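Local coordinates for quinoline 2-oxidoreductase large subunit (Pseudomonas putida, PDB 1T3Q), which hydroxylates quinoline at C2 in partnership with the other subunits of a xanthine dehydrogenase-family enzyme, carrying its molybdenum and molybdopterin cytosine dinucleotide cofactor, at residues 117-122 with 132-137; 217-222 with 266-271; 310-315 with 398-403. All coordinates share one frame; numbering follows the deposited sequence.

Contact 1: residues 117-122 with 132-137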
ATOM      1  N   ALA B 117     -20.726 -16.767 -16.643  1.00 18.92           N
ATOM      2  CA  ALA B 117     -21.149 -16.340 -15.318  1.00 18.45           C
ATOM      3  C   ALA B 117     -19.956 -16.232 -14.383  1.00 19.23           C
ATOM      4  O   ALA B 117     -18.980 -16.967 -14.526  1.00 18.27           O
ATOM      5  CB  ALA B 117     -22.169 -17.326 -14.744  1.00 19.41           C
ATOM      6  N   VAL B 118     -20.032 -15.302 -13.438  1.00 19.09           N
ATOM      7  CA  VAL B 118     -18.971 -15.129 -12.457  1.00 19.44           C
ATOM      8  C   VAL B 118     -19.557 -15.158 -11.053  1.00 20.74           C
ATOM      9  O   VAL B 118     -20.683 -14.706 -10.815  1.00 22.23           O
ATOM     10  CB  VAL B 118     -18.195 -13.802 -12.647  1.00 18.89           C
ATOM     11  CG1 VAL B 118     -17.374 -13.867 -13.924  1.00 17.62           C
ATOM     12  CG2 VAL B 118     -19.158 -12.622 -12.682  1.00 19.58           C
ATOM     13  N   VAL B 119     -18.787 -15.709 -10.124  1.00 20.02           N
ATOM     14  CA  VAL B 119     -19.206 -15.800  -8.740  1.00 18.07           C
ATOM     15  C   VAL B 119     -18.144 -15.166  -7.852  1.00 18.54           C
ATOM     16  O   VAL B 119     -16.950 -15.413  -8.029  1.00 19.30           O
ATOM     17  CB  VAL B 119     -19.375 -17.272  -8.297  1.00 18.37           C
ATOM     18  CG1 VAL B 119     -19.729 -17.331  -6.814  1.00 17.03           C
ATOM     19  CG2 VAL B 119     -20.453 -17.967  -9.144  1.00 18.71           C
ATOM     20  N   VAL B 120     -18.580 -14.330  -6.920  1.00 17.61           N
ATOM     21  CA  VAL B 120     -17.663 -13.714  -5.972  1.00 16.92           C
ATOM     22  C   VAL B 120     -18.017 -14.310  -4.611  1.00 17.63           C
ATOM     23  O   VAL B 120     -19.180 -14.285  -4.193  1.00 17.87           O
ATOM     24  CB  VAL B 120     -17.822 -12.186  -5.936  1.00 17.25           C
ATOM     25  CG1 VAL B 120     -16.947 -11.599  -4.838  1.00 15.87           C
ATOM     26  CG2 VAL B 120     -17.417 -11.596  -7.287  1.00 18.27           C
ATOM     27  N   ALA B 121     -17.021 -14.861  -3.925  1.00 16.99           N
ATOM     28  CA  ALA B 121     -17.263 -15.477  -2.626  1.00 17.08           C
ATOM     29  C   ALA B 121     -16.104 -15.250  -1.652  1.00 18.44           C
ATOM     30  O   ALA B 121     -15.085 -14.662  -2.007  1.00 16.10           O
ATOM     31  CB  ALA B 121     -17.518 -16.975  -2.806  1.00 16.85           C
ATOM     32  N   SER B 122     -16.278 -15.731  -0.424  1.00 18.45           N
ATOM     33  CA  SER B 122     -15.282 -15.573   0.635  1.00 20.38           C
ATOM     34  C   SER B 122     -13.941 -16.230   0.334  1.00 20.56           C
ATOM     35  O   SER B 122     -12.917 -15.848   0.902  1.00 21.80           O
ATOM     36  CB  SER B 122     -15.839 -16.131   1.947  1.00 21.79           C
ATOM     37  OG  SER B 122     -16.168 -17.496   1.791  1.00 24.19           O
ATOM     38  N   GLN B 132     -20.364 -24.371  -9.714  1.00 22.79           N
ATOM     39  CA  GLN B 132     -20.855 -25.676 -10.143  1.00 24.03           C
ATOM     40  C   GLN B 132     -22.348 -25.841  -9.864  1.00 24.26           C
ATOM     41  O   GLN B 132     -22.960 -26.807 -10.312  1.00 24.41           O
ATOM     42  CB  GLN B 132     -20.089 -26.798  -9.442  1.00 24.44           C
ATOM     43  CG  GLN B 132     -18.606 -26.822  -9.732  1.00 25.50           C
ATOM     44  CD  GLN B 132     -17.978 -28.129  -9.316  1.00 26.66           C
ATOM     45  OE1 GLN B 132     -17.847 -29.054 -10.122  1.00 28.87           O
ATOM     46  NE2 GLN B 132     -17.600 -28.226  -8.048  1.00 24.11           N
ATOM     47  N   LEU B 133     -22.929 -24.901  -9.126  1.00 23.51           N
ATOM     48  CA  LEU B 133     -24.350 -24.976  -8.796  1.00 24.88           C
ATOM     49  C   LEU B 133     -25.203 -24.245  -9.818  1.00 24.77           C
ATOM     50  O   LEU B 133     -26.423 -24.392  -9.836  1.00 25.58           O
ATOM     51  CB  LEU B 133     -24.608 -24.389  -7.407  1.00 25.34           C
ATOM     52  CG  LEU B 133     -24.020 -25.179  -6.238  1.00 26.89           C
ATOM     53  CD1 LEU B 133     -24.361 -24.492  -4.931  1.00 24.91           C
ATOM     54  CD2 LEU B 133     -24.567 -26.602  -6.260  1.00 27.40           C
ATOM     55  N   ILE B 134     -24.551 -23.462 -10.671  1.00 24.26           N
ATOM     56  CA  ILE B 134     -25.249 -22.699 -11.694  1.00 24.03           C
ATOM     57  C   ILE B 134     -25.779 -23.638 -12.768  1.00 25.17           C
ATOM     58  O   ILE B 134     -25.069 -24.529 -13.237  1.00 24.38           O
ATOM     59  CB  ILE B 134     -24.308 -21.657 -12.342  1.00 23.49           C
ATOM     60  CG1 ILE B 134     -23.761 -20.718 -11.264  1.00 22.95           C
ATOM     61  CG2 ILE B 134     -25.057 -20.864 -13.411  1.00 22.93           C
ATOM     62  CD1 ILE B 134     -22.735 -19.718 -11.766  1.00 20.06           C
ATOM     63  N   GLN B 135     -27.036 -23.439 -13.149  1.00 25.41           N
ATOM     64  CA  GLN B 135     -27.662 -24.268 -14.168  1.00 27.04           C
ATOM     65  C   GLN B 135     -27.817 -23.459 -15.451  1.00 26.47           C
ATOM     66  O   GLN B 135     -28.473 -22.419 -15.465  1.00 27.45           O
ATOM     67  CB  GLN B 135     -29.032 -24.752 -13.681  1.00 27.94           C
ATOM     68  CG  GLN B 135     -28.987 -25.518 -12.365  1.00 29.97           C
ATOM     69  N   VAL B 136     -27.197 -23.939 -16.523  1.00 26.45           N
ATOM     70  CA  VAL B 136     -27.261 -23.263 -17.810  1.00 26.46           C
ATOM     71  C   VAL B 136     -27.802 -24.194 -18.890  1.00 26.13           C
ATOM     72  O   VAL B 136     -27.395 -25.350 -18.987  1.00 26.99           O
ATOM     73  CB  VAL B 136     -25.858 -22.774 -18.263  1.00 26.69           C
ATOM     74  CG1 VAL B 136     -25.983 -21.940 -19.531  1.00 26.05           C
ATOM     75  CG2 VAL B 136     -25.199 -21.972 -17.158  1.00 25.75           C
ATOM     76  N   GLU B 137     -28.730 -23.692 -19.697  1.00 26.22           N
ATOM     77  CA  GLU B 137     -29.284 -24.485 -20.784  1.00 26.48           C
ATOM     78  C   GLU B 137     -28.766 -23.902 -22.093  1.00 25.31           C
ATOM     79  O   GLU B 137     -28.943 -22.713 -22.369  1.00 24.58           O
ATOM     80  CB  GLU B 137     -30.816 -24.449 -20.774  1.00 26.80           C
TER

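Contact 2: residues 217-222 with 266-271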
ATOM      1  N   LEU B 217     -10.672   4.219  -7.660  1.00 19.79           N
ATOM      2  CA  LEU B 217     -10.453   2.814  -7.957  1.00 18.38           C
ATOM      3  C   LEU B 217      -8.972   2.509  -8.119  1.00 18.98           C
ATOM      4  O   LEU B 217      -8.258   3.217  -8.834  1.00 18.28           O
ATOM      5  CB  LEU B 217     -11.171   2.437  -9.258  1.00 18.21           C
ATOM      6  CG  LEU B 217     -10.777   1.110  -9.926  1.00 17.44           C
ATOM      7  CD1 LEU B 217     -11.255  -0.071  -9.082  1.00 16.97           C
ATOM      8  CD2 LEU B 217     -11.387   1.035 -11.319  1.00 19.21           C
ATOM      9  N   ILE B 218      -8.510   1.462  -7.446  1.00 17.22           N
ATOM     10  CA  ILE B 218      -7.125   1.033  -7.593  1.00 15.55           C
ATOM     11  C   ILE B 218      -7.218  -0.365  -8.184  1.00 14.62           C
ATOM     12  O   ILE B 218      -7.901  -1.230  -7.635  1.00 15.31           O
ATOM     13  CB  ILE B 218      -6.374   0.928  -6.245  1.00 16.25           C
ATOM     14  CG1 ILE B 218      -6.262   2.302  -5.585  1.00 18.89           C
ATOM     15  CG2 ILE B 218      -4.974   0.353  -6.479  1.00 17.14           C
ATOM     16  CD1 ILE B 218      -5.545   2.270  -4.238  1.00 20.74           C
ATOM     17  N   LEU B 219      -6.564  -0.574  -9.316  1.00 13.83           N
ATOM     18  CA  LEU B 219      -6.555  -1.875  -9.956  1.00 15.22           C
ATOM     19  C   LEU B 219      -5.135  -2.404 -10.025  1.00 15.33           C
ATOM     20  O   LEU B 219      -4.289  -1.838 -10.726  1.00 16.45           O
ATOM     21  CB  LEU B 219      -7.117  -1.794 -11.378  1.00 12.51           C
ATOM     22  CG  LEU B 219      -6.969  -3.078 -12.209  1.00 13.04           C
ATOM     23  CD1 LEU B 219      -7.761  -4.214 -11.569  1.00 14.44           C
ATOM     24  CD2 LEU B 219      -7.465  -2.828 -13.631  1.00 16.26           C
ATOM     25  N   TRP B 220      -4.872  -3.468  -9.276  1.00 15.41           N
ATOM     26  CA  TRP B 220      -3.569  -4.121  -9.296  1.00 15.47           C
ATOM     27  C   TRP B 220      -3.710  -5.163 -10.393  1.00 15.67           C
ATOM     28  O   TRP B 220      -4.666  -5.930 -10.393  1.00 16.16           O
ATOM     29  CB  TRP B 220      -3.294  -4.850  -7.983  1.00 16.44           C
ATOM     30  CG  TRP B 220      -2.875  -3.985  -6.847  1.00 17.51           C
ATOM     31  CD1 TRP B 220      -1.594  -3.704  -6.458  1.00 17.00           C
ATOM     32  CD2 TRP B 220      -3.735  -3.338  -5.908  1.00 19.80           C
ATOM     33  NE1 TRP B 220      -1.610  -2.924  -5.324  1.00 20.42           N
ATOM     34  CE2 TRP B 220      -2.911  -2.686  -4.966  1.00 18.27           C
ATOM     35  CE3 TRP B 220      -5.127  -3.247  -5.769  1.00 20.90           C
ATOM     36  CZ2 TRP B 220      -3.431  -1.952  -3.894  1.00 23.17           C
ATOM     37  CZ3 TRP B 220      -5.646  -2.517  -4.701  1.00 24.44           C
ATOM     38  CH2 TRP B 220      -4.798  -1.879  -3.776  1.00 23.87           C
ATOM     39  N   THR B 221      -2.793  -5.181 -11.349  1.00 13.44           N
ATOM     40  CA  THR B 221      -2.882  -6.177 -12.404  1.00 15.16           C
ATOM     41  C   THR B 221      -1.520  -6.525 -12.977  1.00 15.61           C
ATOM     42  O   THR B 221      -0.662  -5.658 -13.123  1.00 16.87           O
ATOM     43  CB  THR B 221      -3.823  -5.714 -13.552  1.00 15.33           C
ATOM     44  OG1 THR B 221      -3.754  -6.659 -14.624  1.00 17.67           O
ATOM     45  CG2 THR B 221      -3.439  -4.333 -14.067  1.00 15.52           C
ATOM     46  N   ALA B 222      -1.325  -7.807 -13.275  1.00 16.53           N
ATOM     47  CA  ALA B 222      -0.073  -8.285 -13.851  1.00 17.27           C
ATOM     48  C   ALA B 222      -0.124  -7.944 -15.338  1.00 15.72           C
ATOM     49  O   ALA B 222      -0.432  -8.792 -16.176  1.00 15.11           O
ATOM     50  CB  ALA B 222       0.054  -9.787 -13.658  1.00 17.40           C
ATOM     51  N   LEU B 266     -11.588  -5.786 -16.318  1.00 18.92           N
ATOM     52  CA  LEU B 266     -12.719  -4.886 -16.223  1.00 18.10           C
ATOM     53  C   LEU B 266     -13.689  -5.441 -15.195  1.00 16.62           C
ATOM     54  O   LEU B 266     -14.208  -4.701 -14.363  1.00 17.21           O
ATOM     55  CB  LEU B 266     -13.417  -4.749 -17.581  1.00 19.89           C
ATOM     56  CG  LEU B 266     -12.564  -4.170 -18.714  1.00 22.12           C
ATOM     57  CD1 LEU B 266     -13.414  -4.036 -19.973  1.00 25.21           C
ATOM     58  CD2 LEU B 266     -12.014  -2.821 -18.305  1.00 23.64           C
ATOM     59  N   LEU B 267     -13.907  -6.752 -15.240  1.00 16.64           N
ATOM     60  CA  LEU B 267     -14.838  -7.387 -14.321  1.00 17.05           C
ATOM     61  C   LEU B 267     -14.517  -7.160 -12.857  1.00 17.12           C
ATOM     62  O   LEU B 267     -15.412  -6.829 -12.082  1.00 18.61           O
ATOM     63  CB  LEU B 267     -14.947  -8.883 -14.617  1.00 16.53           C
ATOM     64  CG  LEU B 267     -15.703  -9.233 -15.905  1.00 18.67           C
ATOM     65  CD1 LEU B 267     -15.521 -10.702 -16.227  1.00 16.40           C
ATOM     66  CD2 LEU B 267     -17.197  -8.891 -15.744  1.00 15.86           C
ATOM     67  N   VAL B 268     -13.258  -7.319 -12.451  1.00 17.41           N
ATOM     68  CA  VAL B 268     -12.959  -7.106 -11.038  1.00 16.33           C
ATOM     69  C   VAL B 268     -13.253  -5.674 -10.607  1.00 16.92           C
ATOM     70  O   VAL B 268     -13.677  -5.442  -9.477  1.00 16.64           O
ATOM     71  CB  VAL B 268     -11.497  -7.480 -10.676  1.00 18.38           C
ATOM     72  CG1 VAL B 268     -11.318  -8.987 -10.802  1.00 16.61           C
ATOM     73  CG2 VAL B 268     -10.517  -6.745 -11.581  1.00 17.15           C
ATOM     74  N   CYS B 269     -13.050  -4.715 -11.507  1.00 17.12           N
ATOM     75  CA  CYS B 269     -13.332  -3.321 -11.176  1.00 18.31           C
ATOM     76  C   CYS B 269     -14.831  -3.144 -10.980  1.00 17.39           C
ATOM     77  O   CYS B 269     -15.272  -2.499 -10.028  1.00 18.05           O
ATOM     78  CB  CYS B 269     -12.851  -2.391 -12.291  1.00 18.35           C
ATOM     79  SG  CYS B 269     -11.052  -2.361 -12.488  1.00 19.84           S
ATOM     80  N   LEU B 270     -15.610  -3.720 -11.890  1.00 18.24           N
ATOM     81  CA  LEU B 270     -17.061  -3.627 -11.812  1.00 17.32           C
ATOM     82  C   LEU B 270     -17.568  -4.325 -10.555  1.00 17.45           C
ATOM     83  O   LEU B 270     -18.443  -3.818  -9.863  1.00 17.74           O
ATOM     84  CB  LEU B 270     -17.698  -4.263 -13.052  1.00 17.26           C
ATOM     85  CG  LEU B 270     -17.458  -3.542 -14.383  1.00 18.24           C
ATOM     86  CD1 LEU B 270     -18.064  -4.345 -15.517  1.00 17.41           C
ATOM     87  CD2 LEU B 270     -18.070  -2.147 -14.332  1.00 19.27           C
ATOM     88  N   LEU B 271     -16.998  -5.488 -10.261  1.00 16.94           N
ATOM     89  CA  LEU B 271     -17.397  -6.261  -9.093  1.00 16.31           C
ATOM     90  C   LEU B 271     -17.049  -5.564  -7.785  1.00 16.67           C
ATOM     91  O   LEU B 271     -17.860  -5.532  -6.856  1.00 16.78           O
ATOM     92  CB  LEU B 271     -16.751  -7.648  -9.145  1.00 15.42           C
ATOM     93  CG  LEU B 271     -17.299  -8.579 -10.231  1.00 17.86           C
ATOM     94  CD1 LEU B 271     -16.368  -9.769 -10.427  1.00 18.69           C
ATOM     95  CD2 LEU B 271     -18.707  -9.043  -9.838  1.00 17.52           C
TER

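Contact 3: residues 310-315 with 398-403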
ATOM      1  N   GLY B 310      21.036 -18.145 -57.922  1.00 23.31           N
ATOM      2  CA  GLY B 310      20.394 -18.100 -56.621  1.00 22.78           C
ATOM      3  C   GLY B 310      19.826 -16.740 -56.260  1.00 22.46           C
ATOM      4  O   GLY B 310      19.352 -16.540 -55.142  1.00 22.53           O
ATOM      5  N   ARG B 311      19.875 -15.796 -57.197  1.00 22.03           N
ATOM      6  CA  ARG B 311      19.343 -14.458 -56.951  1.00 22.22           C
ATOM      7  C   ARG B 311      17.822 -14.541 -56.959  1.00 21.95           C
ATOM      8  O   ARG B 311      17.231 -15.099 -57.886  1.00 21.59           O
ATOM      9  CB  ARG B 311      19.821 -13.481 -58.034  1.00 22.11           C
ATOM     10  CG  ARG B 311      19.361 -12.042 -57.821  0.50 22.13           C
ATOM     11  N   PHE B 312      17.192 -13.986 -55.926  1.00 23.08           N
ATOM     12  CA  PHE B 312      15.738 -14.018 -55.812  1.00 22.44           C
ATOM     13  C   PHE B 312      15.072 -13.111 -56.835  1.00 22.45           C
ATOM     14  O   PHE B 312      15.369 -11.921 -56.911  1.00 22.65           O
ATOM     15  CB  PHE B 312      15.292 -13.597 -54.408  1.00 22.02           C
ATOM     16  CG  PHE B 312      15.914 -14.399 -53.301  1.00 22.25           C
ATOM     17  CD1 PHE B 312      16.314 -15.716 -53.512  1.00 21.93           C
ATOM     18  CD2 PHE B 312      16.081 -13.842 -52.037  1.00 23.59           C
ATOM     19  CE1 PHE B 312      16.872 -16.469 -52.475  1.00 24.28           C
ATOM     20  CE2 PHE B 312      16.639 -14.583 -50.990  1.00 23.46           C
ATOM     21  CZ  PHE B 312      17.035 -15.899 -51.211  1.00 23.24           C
ATOM     22  N   LEU B 313      14.156 -13.679 -57.611  1.00 21.93           N
ATOM     23  CA  LEU B 313      13.447 -12.923 -58.637  1.00 20.69           C
ATOM     24  C   LEU B 313      12.053 -12.514 -58.184  1.00 21.30           C
ATOM     25  O   LEU B 313      11.515 -11.497 -58.638  1.00 20.15           O
ATOM     26  CB  LEU B 313      13.334 -13.759 -59.910  1.00 20.63           C
ATOM     27  CG  LEU B 313      14.654 -14.216 -60.528  1.00 21.38           C
ATOM     28  CD1 LEU B 313      14.363 -15.066 -61.764  1.00 20.74           C
ATOM     29  CD2 LEU B 313      15.505 -12.999 -60.889  1.00 21.48           C
ATOM     30  N   ALA B 314      11.464 -13.302 -57.293  1.00 18.18           N
ATOM     31  CA  ALA B 314      10.124 -13.003 -56.813  1.00 19.13           C
ATOM     32  C   ALA B 314       9.741 -13.812 -55.589  1.00 19.80           C
ATOM     33  O   ALA B 314      10.216 -14.929 -55.387  1.00 19.88           O
ATOM     34  CB  ALA B 314       9.111 -13.259 -57.924  1.00 18.44           C
ATOM     35  N   LEU B 315       8.873 -13.230 -54.774  1.00 19.34           N
ATOM     36  CA  LEU B 315       8.378 -13.905 -53.587  1.00 19.76           C
ATOM     37  C   LEU B 315       6.874 -13.704 -53.520  1.00 19.75           C
ATOM     38  O   LEU B 315       6.373 -12.577 -53.556  1.00 18.97           O
ATOM     39  CB  LEU B 315       9.036 -13.356 -52.320  1.00 18.36           C
ATOM     40  CG  LEU B 315       8.601 -14.043 -51.015  1.00 22.79           C
ATOM     41  CD1 LEU B 315       9.639 -13.812 -49.938  1.00 23.12           C
ATOM     42  CD2 LEU B 315       7.247 -13.511 -50.569  1.00 22.16           C
ATOM     43  N   PHE B 398      24.606 -20.189 -46.492  1.00 20.50           N
ATOM     44  CA  PHE B 398      25.196 -18.896 -46.200  1.00 21.26           C
ATOM     45  C   PHE B 398      25.467 -18.128 -47.489  1.00 21.06           C
ATOM     46  O   PHE B 398      25.243 -16.922 -47.558  1.00 21.97           O
ATOM     47  CB  PHE B 398      26.501 -19.063 -45.416  1.00 20.63           C
ATOM     48  CG  PHE B 398      26.346 -19.861 -44.160  1.00 20.78           C
ATOM     49  CD1 PHE B 398      26.636 -21.222 -44.143  1.00 21.70           C
ATOM     50  CD2 PHE B 398      25.868 -19.264 -43.001  1.00 21.25           C
ATOM     51  CE1 PHE B 398      26.447 -21.982 -42.984  1.00 20.37           C
ATOM     52  CE2 PHE B 398      25.675 -20.013 -41.837  1.00 20.82           C
ATOM     53  CZ  PHE B 398      25.966 -21.375 -41.834  1.00 19.68           C
ATOM     54  N   GLU B 399      25.937 -18.838 -48.508  1.00 20.35           N
ATOM     55  CA  GLU B 399      26.261 -18.219 -49.791  1.00 21.21           C
ATOM     56  C   GLU B 399      25.036 -17.680 -50.529  1.00 21.27           C
ATOM     57  O   GLU B 399      25.080 -16.580 -51.076  1.00 21.60           O
ATOM     58  CB  GLU B 399      27.011 -19.221 -50.680  1.00 22.48           C
ATOM     59  CG  GLU B 399      27.406 -18.703 -52.071  1.00 23.57           C
ATOM     60  CD  GLU B 399      28.225 -17.421 -52.030  1.00 27.01           C
ATOM     61  OE1 GLU B 399      29.055 -17.262 -51.111  1.00 26.85           O
ATOM     62  OE2 GLU B 399      28.049 -16.573 -52.931  1.00 28.62           O
ATOM     63  N   ILE B 400      23.943 -18.438 -50.554  1.00 21.09           N
ATOM     64  CA  ILE B 400      22.763 -17.947 -51.256  1.00 21.26           C
ATOM     65  C   ILE B 400      22.237 -16.672 -50.593  1.00 21.97           C
ATOM     66  O   ILE B 400      21.671 -15.802 -51.264  1.00 22.13           O
ATOM     67  CB  ILE B 400      21.643 -19.009 -51.333  1.00 21.66           C
ATOM     68  CG1 ILE B 400      20.597 -18.567 -52.366  1.00 21.59           C
ATOM     69  CG2 ILE B 400      20.991 -19.207 -49.965  1.00 20.21           C
ATOM     70  CD1 ILE B 400      19.617 -19.655 -52.757  1.00 23.22           C
ATOM     71  N   ARG B 401      22.432 -16.551 -49.282  1.00 20.31           N
ATOM     72  CA  ARG B 401      21.989 -15.361 -48.571  1.00 20.55           C
ATOM     73  C   ARG B 401      22.886 -14.161 -48.885  1.00 21.00           C
ATOM     74  O   ARG B 401      22.397 -13.043 -49.026  1.00 21.02           O
ATOM     75  CB  ARG B 401      21.923 -15.632 -47.062  1.00 19.43           C
ATOM     76  CG  ARG B 401      20.730 -16.509 -46.678  1.00 17.77           C
ATOM     77  CD  ARG B 401      20.728 -16.874 -45.201  1.00 19.10           C
ATOM     78  NE  ARG B 401      19.495 -17.554 -44.791  1.00 18.30           N
ATOM     79  CZ  ARG B 401      19.191 -18.820 -45.061  1.00 17.31           C
ATOM     80  NH1 ARG B 401      20.029 -19.583 -45.751  1.00 20.27           N
ATOM     81  NH2 ARG B 401      18.042 -19.331 -44.622  1.00 18.60           N
ATOM     82  N   ARG B 402      24.193 -14.389 -49.007  1.00 21.03           N
ATOM     83  CA  ARG B 402      25.114 -13.301 -49.340  1.00 22.80           C
ATOM     84  C   ARG B 402      24.730 -12.662 -50.672  1.00 23.07           C
ATOM     85  O   ARG B 402      24.915 -11.465 -50.874  1.00 23.46           O
ATOM     86  CB  ARG B 402      26.551 -13.807 -49.477  1.00 22.52           C
ATOM     87  CG  ARG B 402      27.170 -14.333 -48.209  1.00 25.00           C
ATOM     88  CD  ARG B 402      28.663 -14.558 -48.408  1.00 25.27           C
ATOM     89  NE  ARG B 402      29.253 -15.144 -47.211  1.00 28.72           N
ATOM     90  CZ  ARG B 402      29.443 -16.446 -47.035  1.00 26.72           C
ATOM     91  NH1 ARG B 402      29.101 -17.305 -47.985  1.00 26.12           N
ATOM     92  NH2 ARG B 402      29.952 -16.887 -45.893  1.00 28.12           N
ATOM     93  N   ARG B 403      24.205 -13.474 -51.581  1.00 22.77           N
ATOM     94  CA  ARG B 403      23.826 -12.996 -52.906  1.00 23.27           C
ATOM     95  C   ARG B 403      22.493 -12.260 -52.970  1.00 22.93           C
ATOM     96  O   ARG B 403      22.136 -11.717 -54.015  1.00 22.25           O
ATOM     97  CB  ARG B 403      23.803 -14.172 -53.886  1.00 22.66           C
ATOM     98  CG  ARG B 403      25.124 -14.915 -53.960  1.00 23.32           C
ATOM     99  CD  ARG B 403      25.064 -16.079 -54.924  1.00 23.55           C
ATOM    100  NE  ARG B 403      26.340 -16.785 -54.978  1.00 24.04           N
ATOM    101  CZ  ARG B 403      26.627 -17.744 -55.849  1.00 24.98           C
ATOM    102  NH1 ARG B 403      27.816 -18.328 -55.821  1.00 25.25           N
ATOM    103  NH2 ARG B 403      25.728 -18.119 -56.749  1.00 24.07           N
TER

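Contact 1: residues 117-122 with 132-137
Ile134 lays its terminal methyl over the dip between Ala117 and Val119, two residues that rise from the same face of one strand. Its CD1 lies 3.9 Å from CB of Ala117, and the same CD1 lies 3.9 Å from CG2 of Val119, so a single methyl bridges two alternate positions of the strand while Val118 between them points its side chain away. Ile134 has CG1 anti to its own carbonyl carbon (chi1 -58°) and an extended outer chain (chi2 175°), which carries CD1 out to meet the strand from a backbone that never comes close: the CA atoms of Ala117 and Ile134 are 8.4 Å apart. Val119 answers with the branch that lies beside its backbone N, and the two side chains run past each other in opposite directions. All three residues are buried, and no hydrogen bond crosses the contact, which rests on methyl groups alone.

The absence of backbone bonding has a simple reason: Ala117 and Val119 lie in one sheet, while Ile134 sits in the loop leading into a strand of another. Strand 115-121 pairs with 43-49 through Leu48 and Ala46, and with 71-76 through residues such as Trp75. Strand 135-140 borders 55-61, and Ile134 also packs on Leu48, Ile60 and Val74. Helix 124-131 links the two segments along the chain. The methyl thus packs the approach to one sheet's edge strand against the face of another, across a short strand-helix-strand connection of the alpha/beta hammerhead domain of the aldehyde oxidase and xanthine dehydrogenase family.

Contact 2: residues 217-222 with 266-271
SG of Cys269 is packed against two leucines of the facing strand, and no hydrogen bond crosses the contact: CD2 of Leu217 approaches to 3.6 Å of this sulfur, and CD2 of Leu219 comes to 3.8 Å of the same SG. The sulfur lies anti to its carbonyl carbon (chi1 -66°), a setting that carries it off the helix toward the strand, where it meets leucine carbons, chiefly methyls. Leu217 and Leu219 both hold CG anti to the backbone N and therefore present similar branches side by side.

Here helix 263-275 covers one face of a mixed sheet. Its short segment passes strand 217-221 at 9.5 Å between axes, running roughly antiparallel to it at 146°. The same strand begins a beta-alpha-beta crossover, through helix 226-237 to the parallel neighbour 244-247, and Leu219 also touches Val229 of that helix.

A second branch of Leu219 reaches one residue back along the helix: CD1 meets CG2 of Val268 at 3.7 Å, the two side chains crossing at about a right angle, and Val268 rests in turn on Ala208 of strand 205-211. Further down the strand, the hydroxyl of Thr221 is hydrogen-bonded to the carboxylate of Glu265.

Contact 3: residues 310-315 with 398-403
Gly310 turns at a positive phi of 92°, a conformation suited to glycine, and sets its carbonyl oxygen against an aliphatic side chain: O of Gly310 is 3.7 Å from CG1 of Ile400. That oxygen also accepts a hydrogen bond from ND2 of Asn404, which bonds the carbonyl of Ile400 as well, while OD1 of Asn404 receives the backbone N of Phe312. One amide thereby ties the turn to the end region of helix 397-402.

Ile400 holds CG1 anti to its backbone N (chi1 -166°), so that CD1 continues past the glycine to Phe312, meeting CE1 of that ring obliquely at 4.2 Å. The turn belongs to a beta hairpin formed by strands 298-306 and 312-322 in the molybdopterin-binding region; a classic bulge follows, with Leu313 and Ala314 both facing Ala305. Helix 375-393 adds to the apolar side, since Phe312 and Ile400 both touch Ile386.

Alongside, Glu399 organises two arginines. Its OE2 takes a 2.7 Å bond from NE of Arg403 through the anti lone pair, nearly in the guanidinium plane. Its OE1 bonds NH1 of Arg402 at 3.1 Å, less straight (137°) and out of the carboxylate plane. NH2 of Arg403 reaches back to the carbonyl of Asp309, the residue before Gly310 in the same turn.

How the contacts relate
Contacts 1 and 2 are neighbours, with centres 20 Å apart, and share a seven-stranded mixed sheet although the first belongs to the hammerhead domain; they meet where CG2 of Val120 packs 3.8 Å from CD1 of Leu271. Contact 3 stands on the opposite side of the chain's centre, its nearest atoms about 44 Å from contact 1 and about 36 Å from contact 2. Contacts 2 and 3 nevertheless both belong to the molybdopterin cofactor-binding domain. Contact 2 adjoins molybdenum-pocket residues in sequence: Gln224 follows segment 217-222, and Phe255 and Gly256 precede helix 263-275. Contact 3 is linked only indirectly, through helix 375-393, which follows Tyr370 and Arg371.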